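Local coordinates for type ii site-specific deoxyribonuclease (Klebsiella pneumoniae, PDB 6EKR), which probably cuts DNA at a specific recognition sequence, as a type II restriction endonuclease of the PD-(D/E)xK nuclease class, at residues 46-51 and 241-246; 197-202 and 229-234. The protein carries 2 engineered substitutions. All blocks are in the same frame, centred on the assembly; numbering follows the deposited sequence.

Contact 1. Residues 46-51 and 241-246; sequences GSFNGK and VNHICV. With SO4 (sulfate ion), chain E.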
ATOM      1  N   GLY A  46     -14.671 -20.650 -13.312  1.00 56.96           N
ATOM      2  CA  GLY A  46     -13.281 -20.881 -13.679  1.00 57.19           C
ATOM      3  C   GLY A  46     -12.567 -21.614 -12.567  1.00 57.44           C
ATOM      4  O   GLY A  46     -13.136 -21.853 -11.498  1.00 57.50           O
ATOM      5  N   SER A  47     -11.317 -21.978 -12.817  1.00 57.73           N
ATOM      6  CA  SER A  47     -10.556 -22.758 -11.854  1.00 58.09           C
ATOM      7  C   SER A  47      -9.209 -22.141 -11.550  1.00 58.45           C
ATOM      8  O   SER A  47      -8.653 -21.384 -12.358  1.00 58.61           O
ATOM      9  CB  SER A  47     -10.347 -24.175 -12.372  1.00 57.96           C
ATOM     10  OG  SER A  47     -11.582 -24.845 -12.509  1.00 57.98           O
ATOM     11  N   PHE A  48      -8.699 -22.450 -10.367  1.00 58.78           N
ATOM     12  CA  PHE A  48      -7.290 -22.229 -10.089  1.00 59.43           C
ATOM     13  C   PHE A  48      -6.567 -23.535 -10.379  1.00 60.14           C
ATOM     14  O   PHE A  48      -7.090 -24.624 -10.092  1.00 60.15           O
ATOM     15  CB  PHE A  48      -7.057 -21.791  -8.636  1.00 59.02           C
ATOM     16  CG  PHE A  48      -5.623 -21.891  -8.195  1.00 57.87           C
ATOM     17  CD1 PHE A  48      -4.693 -20.922  -8.576  1.00 57.37           C
ATOM     18  CD2 PHE A  48      -5.201 -22.955  -7.409  1.00 57.30           C
ATOM     19  CE1 PHE A  48      -3.359 -21.002  -8.180  1.00 56.66           C
ATOM     20  CE2 PHE A  48      -3.866 -23.050  -7.003  1.00 58.00           C
ATOM     21  CZ  PHE A  48      -2.942 -22.064  -7.392  1.00 57.75           C
ATOM     22  N   ASN A  49      -5.367 -23.426 -10.938  1.00 60.84           N
ATOM     23  CA  ASN A  49      -4.556 -24.603 -11.189  1.00 61.82           C
ATOM     24  C   ASN A  49      -3.124 -24.501 -10.676  1.00 62.10           C
ATOM     25  O   ASN A  49      -2.356 -23.636 -11.108  1.00 62.06           O
ATOM     26  CB  ASN A  49      -4.591 -24.962 -12.680  1.00 62.24           C
ATOM     27  CG  ASN A  49      -5.954 -25.495 -13.122  1.00 62.99           C
ATOM     28  OD1 ASN A  49      -6.544 -24.992 -14.080  1.00 64.21           O
ATOM     29  ND2 ASN A  49      -6.457 -26.511 -12.422  1.00 63.15           N
ATOM     30  N   GLY A  50      -2.782 -25.387  -9.743  1.00 62.54           N
ATOM     31  CA  GLY A  50      -1.408 -25.522  -9.249  1.00 63.47           C
ATOM     32  C   GLY A  50      -1.067 -26.982  -8.997  1.00 63.97           C
ATOM     33  O   GLY A  50      -1.294 -27.837  -9.858  1.00 64.06           O
ATOM     34  N   LYS A  51      -0.532 -27.274  -7.812  1.00 64.37           N
ATOM     35  CA  LYS A  51      -0.340 -28.661  -7.382  1.00 64.73           C
ATOM     36  C   LYS A  51      -1.662 -29.428  -7.465  1.00 64.71           C
ATOM     37  O   LYS A  51      -1.685 -30.612  -7.791  1.00 64.97           O
ATOM     38  CB  LYS A  51       0.242 -28.733  -5.965  1.00 64.82           C
ATOM     39  CG  LYS A  51       1.618 -28.102  -5.845  1.00 66.09           C
ATOM     40  CD  LYS A  51       2.440 -28.673  -4.699  1.00 67.95           C
ATOM     41  CE  LYS A  51       3.810 -27.995  -4.661  1.00 69.46           C
ATOM     42  NZ  LYS A  51       4.722 -28.554  -3.613  1.00 71.75           N
ATOM     43  N   VAL A 241      -8.996 -18.492 -12.185  1.00 60.87           N
ATOM     44  CA  VAL A 241      -8.716 -17.798 -10.928  1.00 59.38           C
ATOM     45  C   VAL A 241      -7.240 -17.890 -10.537  1.00 58.63           C
ATOM     46  O   VAL A 241      -6.661 -18.975 -10.499  1.00 58.49           O
ATOM     47  CB  VAL A 241      -9.611 -18.327  -9.777  1.00 59.34           C
ATOM     48  CG1 VAL A 241      -9.346 -17.573  -8.482  1.00 58.95           C
ATOM     49  CG2 VAL A 241     -11.089 -18.234 -10.146  1.00 59.08           C
ATOM     50  N   ASN A 242      -6.636 -16.738 -10.258  1.00 57.55           N
ATOM     51  CA  ASN A 242      -5.283 -16.692  -9.716  1.00 56.33           C
ATOM     52  C   ASN A 242      -5.313 -16.629  -8.205  1.00 55.50           C
ATOM     53  O   ASN A 242      -6.333 -16.306  -7.610  1.00 55.49           O
ATOM     54  CB  ASN A 242      -4.512 -15.481 -10.247  1.00 56.42           C
ATOM     55  CG  ASN A 242      -4.525 -15.388 -11.754  1.00 56.10           C
ATOM     56  OD1 ASN A 242      -4.270 -16.373 -12.454  1.00 56.40           O
ATOM     57  ND2 ASN A 242      -4.813 -14.191 -12.267  1.00 54.81           N
ATOM     58  N   HIS A 243      -4.180 -16.944  -7.595  1.00 54.59           N
ATOM     59  CA  HIS A 243      -3.980 -16.806  -6.169  1.00 53.55           C
ATOM     60  C   HIS A 243      -2.775 -15.882  -6.045  1.00 53.40           C
ATOM     61  O   HIS A 243      -1.661 -16.264  -6.405  1.00 53.52           O
ATOM     62  CB  HIS A 243      -3.678 -18.178  -5.555  1.00 53.42           C
ATOM     63  CG  HIS A 243      -4.890 -19.034  -5.318  1.00 51.65           C
ATOM     64  ND1 HIS A 243      -4.870 -20.123  -4.473  1.00 50.12           N
ATOM     65  CD2 HIS A 243      -6.152 -18.959  -5.801  1.00 49.97           C
ATOM     66  CE1 HIS A 243      -6.067 -20.683  -4.447  1.00 48.66           C
ATOM     67  NE2 HIS A 243      -6.862 -19.998  -5.246  1.00 48.43           N
ATOM     68  N   ILE A 244      -2.995 -14.657  -5.575  1.00 52.90           N
ATOM     69  CA  ILE A 244      -1.917 -13.673  -5.511  1.00 52.43           C
ATOM     70  C   ILE A 244      -1.108 -13.814  -4.228  1.00 52.09           C
ATOM     71  O   ILE A 244      -1.483 -13.290  -3.178  1.00 52.31           O
ATOM     72  CB  ILE A 244      -2.422 -12.218  -5.681  1.00 52.44           C
ATOM     73  CG1 ILE A 244      -3.151 -12.035  -7.025  1.00 52.69           C
ATOM     74  CG2 ILE A 244      -1.257 -11.225  -5.550  1.00 52.61           C
ATOM     75  CD1 ILE A 244      -2.312 -12.344  -8.283  1.00 52.49           C
ATOM     76  N   CYS A 245       0.015 -14.517  -4.333  1.00 51.52           N
ATOM     77  CA  CYS A 245       0.832 -14.829  -3.172  1.00 51.02           C
ATOM     78  C   CYS A 245       2.241 -14.274  -3.250  1.00 50.64           C
ATOM     79  O   CYS A 245       2.854 -14.198  -4.320  1.00 50.47           O
ATOM     80  CB  CYS A 245       0.891 -16.333  -2.956  1.00 51.01           C
ATOM     81  SG  CYS A 245      -0.691 -17.036  -2.582  1.00 51.63           S
ATOM     82  N   VAL A 246       2.755 -13.912  -2.087  1.00 50.22           N
ATOM     83  CA  VAL A 246       4.058 -13.298  -1.986  1.00 49.83           C
ATOM     84  C   VAL A 246       4.863 -14.004  -0.866  1.00 49.65           C
ATOM     85  O   VAL A 246       5.216 -13.390   0.144  1.00 49.66           O
ATOM     86  CB  VAL A 246       3.923 -11.735  -1.812  1.00 49.82           C
ATOM     87  CG1 VAL A 246       3.587 -11.080  -3.126  1.00 49.27           C
ATOM     88  CG2 VAL A 246       2.848 -11.376  -0.800  1.00 49.41           C
TER
HETATM   89  S   SO4 E 404      -2.849 -15.028 -15.782  1.00133.28           S
HETATM   90  O1  SO4 E 404      -4.132 -14.470 -15.365  1.00133.01           O
HETATM   91  O2  SO4 E 404      -2.425 -16.057 -14.836  1.00133.27           O
HETATM   92  O3  SO4 E 404      -2.985 -15.617 -17.114  1.00133.22           O
HETATM   93  O4  SO4 E 404      -1.843 -13.971 -15.818  1.00133.32           O
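The rings of Phe48 and His243 lie face to face, with centroids 3.8 Å apart and planes only 6° from parallel. ND1 of the imidazole sits over the centre of the phenyl face, while the Phe48 CG atom lies over the centre of the imidazole. The rings are stacked although the side chains themselves cross at about a right angle. The Val241 carbonyl oxygen lies at the edge of the phenyl ring, in its plane, 3.4 Å from Phe48 CD1. With CG swung anti to the backbone nitrogen (chi1 165°), Phe48 can lay its ring over the histidine. The imidazole is also held through NE2, which is hydrogen-bonded to the Tyr56 hydroxyl on strand 53-61; this bond probably fixes how the ring is rotated.

Beside the stack, the backbones are joined by one nearly straight hydrogen bond, from Val241 N to Ser47 O at 2.9 Å, its donor standing well above the carbonyl plane. A CA-H...O contact adds to it, with Phe48 CA 3.3 Å from Val241 O. On the other side of its strand, Asn242 ND2 donates to sulfate O1 over 3.2 Å; Lys238 and Lys240 also bind this anion.

The strand axes run in the same general sense but diverge by 34°, which fits a local meeting of edges: strand 41-49, at the margin of an antiparallel meander, docks against the second strand of the 232-235/240-243 beta-hairpin.

Contact 2. Residues 197-202 and 229-234; sequences ITTRER and ISETQQ. With SO4 (sulfate ion), chain D.
A beta-alpha-beta crossover links the parallel strands 190-194 and 222-227 through helix 204-217, and here the segments that leave its two strands meet. Ile197 O accepts from both Ile229 N (3.0 Å) and Ser230 N (3.1 Å), the latter nearly in line with the carbonyl bond. The two isoleucines lie side by side, Ile197 CG2 against Ile229 CB at 3.8 Å, packed against helices 101-125 and 132-148.

Further along, the Glu231 carboxylate doubles back through a bend at chi2 (-58°) to receive the Thr199 hydroxyl: OG1 donates to OE2 over 2.6 Å on the syn side, 33° out of the carboxylate plane. Thr199 N adds a weak bond to OE1, and Tyr265 holds OE2 as well.

Arg200 spreads its guanidinium between an anion and the strand. Arg200 NE donates to sulfate O4 (2.8 Å) and Arg200 NH2 to sulfate O1 (3.0 Å), both almost straight, while Arg200 NH2 also donates to Thr232 O, 3.0 Å away. Glu231 OE1 makes a long salt bridge with NH1, which may help balance the charge. This two-pronged grip through NE and NH2 is the familiar side-on way in which arginine binds an oxyanion.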
ATOM      1  N   ILE A 197     -10.487  -8.783   3.086  1.00 49.47           N
ATOM      2  CA  ILE A 197     -11.032  -9.841   2.242  1.00 50.18           C
ATOM      3  C   ILE A 197      -9.872 -10.506   1.499  1.00 50.86           C
ATOM      4  O   ILE A 197      -9.698 -11.729   1.573  1.00 51.13           O
ATOM      5  CB  ILE A 197     -12.121  -9.328   1.242  1.00 50.14           C
ATOM      6  CG1 ILE A 197     -13.185  -8.475   1.945  1.00 50.11           C
ATOM      7  CG2 ILE A 197     -12.789 -10.493   0.497  1.00 49.67           C
ATOM      8  CD1 ILE A 197     -13.999  -9.190   2.987  1.00 49.13           C
ATOM      9  N   THR A 198      -9.094  -9.697   0.782  1.00 51.40           N
ATOM     10  CA  THR A 198      -7.817 -10.124   0.209  1.00 52.04           C
ATOM     11  C   THR A 198      -6.789  -9.046   0.555  1.00 52.98           C
ATOM     12  O   THR A 198      -7.160  -7.892   0.806  1.00 53.06           O
ATOM     13  CB  THR A 198      -7.887 -10.372  -1.309  1.00 51.59           C
ATOM     14  OG1 THR A 198      -8.397  -9.211  -1.966  1.00 52.01           O
ATOM     15  CG2 THR A 198      -8.790 -11.539  -1.627  1.00 51.42           C
ATOM     16  N   THR A 199      -5.510  -9.415   0.604  1.00 54.04           N
ATOM     17  CA  THR A 199      -4.503  -8.519   1.177  1.00 55.25           C
ATOM     18  C   THR A 199      -3.891  -7.555   0.168  1.00 56.07           C
ATOM     19  O   THR A 199      -3.779  -6.350   0.435  1.00 56.16           O
ATOM     20  CB  THR A 199      -3.381  -9.286   1.926  1.00 55.26           C
ATOM     21  OG1 THR A 199      -2.923 -10.385   1.133  1.00 55.61           O
ATOM     22  CG2 THR A 199      -3.876  -9.808   3.277  1.00 55.53           C
ATOM     23  N   ARG A 200      -3.508  -8.092  -0.990  1.00 57.16           N
ATOM     24  CA  ARG A 200      -2.798  -7.340  -2.033  1.00 58.12           C
ATOM     25  C   ARG A 200      -1.497  -6.725  -1.500  1.00 58.41           C
ATOM     26  O   ARG A 200      -0.717  -7.408  -0.822  1.00 58.46           O
ATOM     27  CB  ARG A 200      -3.720  -6.304  -2.685  1.00 58.29           C
ATOM     28  CG  ARG A 200      -4.978  -6.919  -3.292  1.00 59.62           C
ATOM     29  CD  ARG A 200      -4.635  -7.782  -4.501  1.00 62.79           C
ATOM     30  NE  ARG A 200      -5.834  -8.293  -5.163  1.00 65.28           N
ATOM     31  CZ  ARG A 200      -6.390  -9.477  -4.913  1.00 65.90           C
ATOM     32  NH1 ARG A 200      -5.853 -10.296  -4.015  1.00 66.04           N
ATOM     33  NH2 ARG A 200      -7.482  -9.852  -5.566  1.00 66.25           N
ATOM     34  N   GLU A 201      -1.284  -5.442  -1.767  1.00 58.82           N
ATOM     35  CA  GLU A 201      -0.070  -4.765  -1.323  1.00 59.38           C
ATOM     36  C   GLU A 201      -0.128  -4.326   0.140  1.00 58.87           C
ATOM     37  O   GLU A 201       0.887  -3.956   0.720  1.00 58.93           O
ATOM     38  CB  GLU A 201       0.229  -3.560  -2.214  1.00 59.80           C
ATOM     39  CG  GLU A 201      -0.824  -2.472  -2.153  1.00 62.10           C
ATOM     40  CD  GLU A 201      -2.089  -2.850  -2.885  1.00 64.85           C
ATOM     41  OE1 GLU A 201      -1.989  -3.352  -4.021  1.00 65.05           O
ATOM     42  OE2 GLU A 201      -3.184  -2.636  -2.329  1.00 65.89           O
ATOM     43  N   ARG A 202      -1.317  -4.365   0.727  1.00 58.20           N
ATOM     44  CA  ARG A 202      -1.506  -3.998   2.136  1.00 57.65           C
ATOM     45  C   ARG A 202      -1.062  -5.106   3.100  1.00 56.65           C
ATOM     46  O   ARG A 202      -1.469  -5.125   4.260  1.00 56.40           O
ATOM     47  CB  ARG A 202      -2.968  -3.624   2.416  1.00 57.55           C
ATOM     48  CG  ARG A 202      -3.621  -2.729   1.382  1.00 57.96           C
ATOM     49  CD  ARG A 202      -5.055  -2.306   1.775  1.00 59.07           C
ATOM     50  NE  ARG A 202      -5.969  -3.384   2.219  1.00 62.02           N
ATOM     51  CZ  ARG A 202      -6.464  -4.363   1.451  1.00 62.67           C
ATOM     52  NH1 ARG A 202      -6.130  -4.475   0.161  1.00 62.54           N
ATOM     53  NH2 ARG A 202      -7.295  -5.251   1.988  1.00 62.73           N
ATOM     54  N   ILE A 229     -10.307 -13.678   3.725  1.00 45.35           N
ATOM     55  CA  ILE A 229     -11.242 -14.581   3.077  1.00 45.36           C
ATOM     56  C   ILE A 229     -10.503 -15.452   2.069  1.00 45.83           C
ATOM     57  O   ILE A 229     -10.619 -16.675   2.092  1.00 45.89           O
ATOM     58  CB  ILE A 229     -12.427 -13.809   2.402  1.00 45.44           C
ATOM     59  CG1 ILE A 229     -13.263 -13.049   3.446  1.00 44.31           C
ATOM     60  CG2 ILE A 229     -13.300 -14.737   1.540  1.00 44.16           C
ATOM     61  CD1 ILE A 229     -13.678 -13.860   4.639  1.00 43.27           C
ATOM     62  N   SER A 230      -9.736 -14.817   1.192  1.00 46.31           N
ATOM     63  CA  SER A 230      -8.979 -15.537   0.182  1.00 46.71           C
ATOM     64  C   SER A 230      -7.764 -14.721  -0.243  1.00 47.37           C
ATOM     65  O   SER A 230      -7.380 -13.760   0.424  1.00 47.16           O
ATOM     66  CB  SER A 230      -9.863 -15.838  -1.034  1.00 46.66           C
ATOM     67  OG  SER A 230     -10.015 -14.695  -1.874  1.00 46.34           O
ATOM     68  N   GLU A 231      -7.148 -15.152  -1.340  1.00 48.18           N
ATOM     69  CA  GLU A 231      -6.179 -14.361  -2.068  1.00 48.86           C
ATOM     70  C   GLU A 231      -6.461 -14.547  -3.545  1.00 49.55           C
ATOM     71  O   GLU A 231      -5.575 -14.403  -4.376  1.00 49.68           O
ATOM     72  CB  GLU A 231      -4.749 -14.791  -1.738  1.00 48.88           C
ATOM     73  CG  GLU A 231      -4.272 -14.451  -0.343  1.00 48.95           C
ATOM     74  CD  GLU A 231      -4.323 -12.968  -0.029  1.00 50.28           C
ATOM     75  OE1 GLU A 231      -4.441 -12.138  -0.964  1.00 50.11           O
ATOM     76  OE2 GLU A 231      -4.243 -12.628   1.171  1.00 51.30           O
ATOM     77  N   THR A 232      -7.710 -14.870  -3.859  1.00 50.81           N
ATOM     78  CA  THR A 232      -8.140 -15.078  -5.234  1.00 52.40           C
ATOM     79  C   THR A 232      -8.111 -13.795  -6.043  1.00 53.67           C
ATOM     80  O   THR A 232      -8.345 -12.701  -5.527  1.00 53.70           O
ATOM     81  CB  THR A 232      -9.568 -15.644  -5.311  1.00 52.36           C
ATOM     82  OG1 THR A 232     -10.482 -14.748  -4.666  1.00 52.77           O
ATOM     83  CG2 THR A 232      -9.650 -17.011  -4.657  1.00 52.78           C
ATOM     84  N   GLN A 233      -7.807 -13.940  -7.321  1.00 55.64           N
ATOM     85  CA  GLN A 233      -7.949 -12.848  -8.255  1.00 57.70           C
ATOM     86  C   GLN A 233      -8.661 -13.356  -9.489  1.00 59.20           C
ATOM     87  O   GLN A 233      -8.326 -14.418 -10.026  1.00 59.30           O
ATOM     88  CB  GLN A 233      -6.599 -12.257  -8.637  1.00 57.65           C
ATOM     89  CG  GLN A 233      -6.718 -10.920  -9.364  1.00 58.06           C
ATOM     90  CD  GLN A 233      -5.402 -10.456  -9.945  1.00 57.89           C
ATOM     91  OE1 GLN A 233      -4.769 -11.172 -10.740  1.00 57.55           O
ATOM     92  NE2 GLN A 233      -4.982  -9.248  -9.561  1.00 56.51           N
ATOM     93  N   GLN A 234      -9.652 -12.588  -9.923  1.00 61.19           N
ATOM     94  CA  GLN A 234     -10.419 -12.925 -11.098  1.00 63.06           C
ATOM     95  C   GLN A 234      -9.677 -12.486 -12.346  1.00 64.32           C
ATOM     96  O   GLN A 234      -9.108 -11.392 -12.393  1.00 64.50           O
ATOM     97  CB  GLN A 234     -11.785 -12.248 -11.047  1.00 63.04           C
ATOM     98  CG  GLN A 234     -12.805 -12.887 -11.958  1.00 63.78           C
ATOM     99  CD  GLN A 234     -14.213 -12.788 -11.408  1.00 64.63           C
ATOM    100  OE1 GLN A 234     -14.754 -11.690 -11.244  1.00 66.02           O
ATOM    101  NE2 GLN A 234     -14.821 -13.938 -11.124  1.00 64.03           N
TER
HETATM  102  S   SO4 D 403      -8.437  -6.759  -7.325  1.00113.95           S
HETATM  103  O1  SO4 D 403      -8.962  -8.105  -7.536  1.00114.20           O
HETATM  104  O2  SO4 D 403      -8.922  -6.239  -6.048  1.00113.50           O
HETATM  105  O3  SO4 D 403      -8.881  -5.886  -8.412  1.00113.88           O
HETATM  106  O4  SO4 D 403      -6.978  -6.827  -7.306  1.00113.94           O

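How the contacts relate
After two N-terminal helices the chain forms strand 41-49 of the antiparallel sheet, whose end meets its partner in contact 1 only some 190 residues later. Strands 53-61 and 64-65 complete that sheet, and after a run of helices the chain enters the mixed sheet and reaches 197-202; helix 204-217 and strand 222-227 then bring it back to 229-234, closing the short loop of contact 2. A few residues on, strand 240-243 closes the long loop of contact 1, which thus encloses the shorter one. The 232-235/240-243 hairpin couples them: Asn242 O lies 2.8 Å from Gln233 N, a probable hydrogen bond. Through it the antiparallel sheet is tied to the crossover, and both contacts also touch the second subunit.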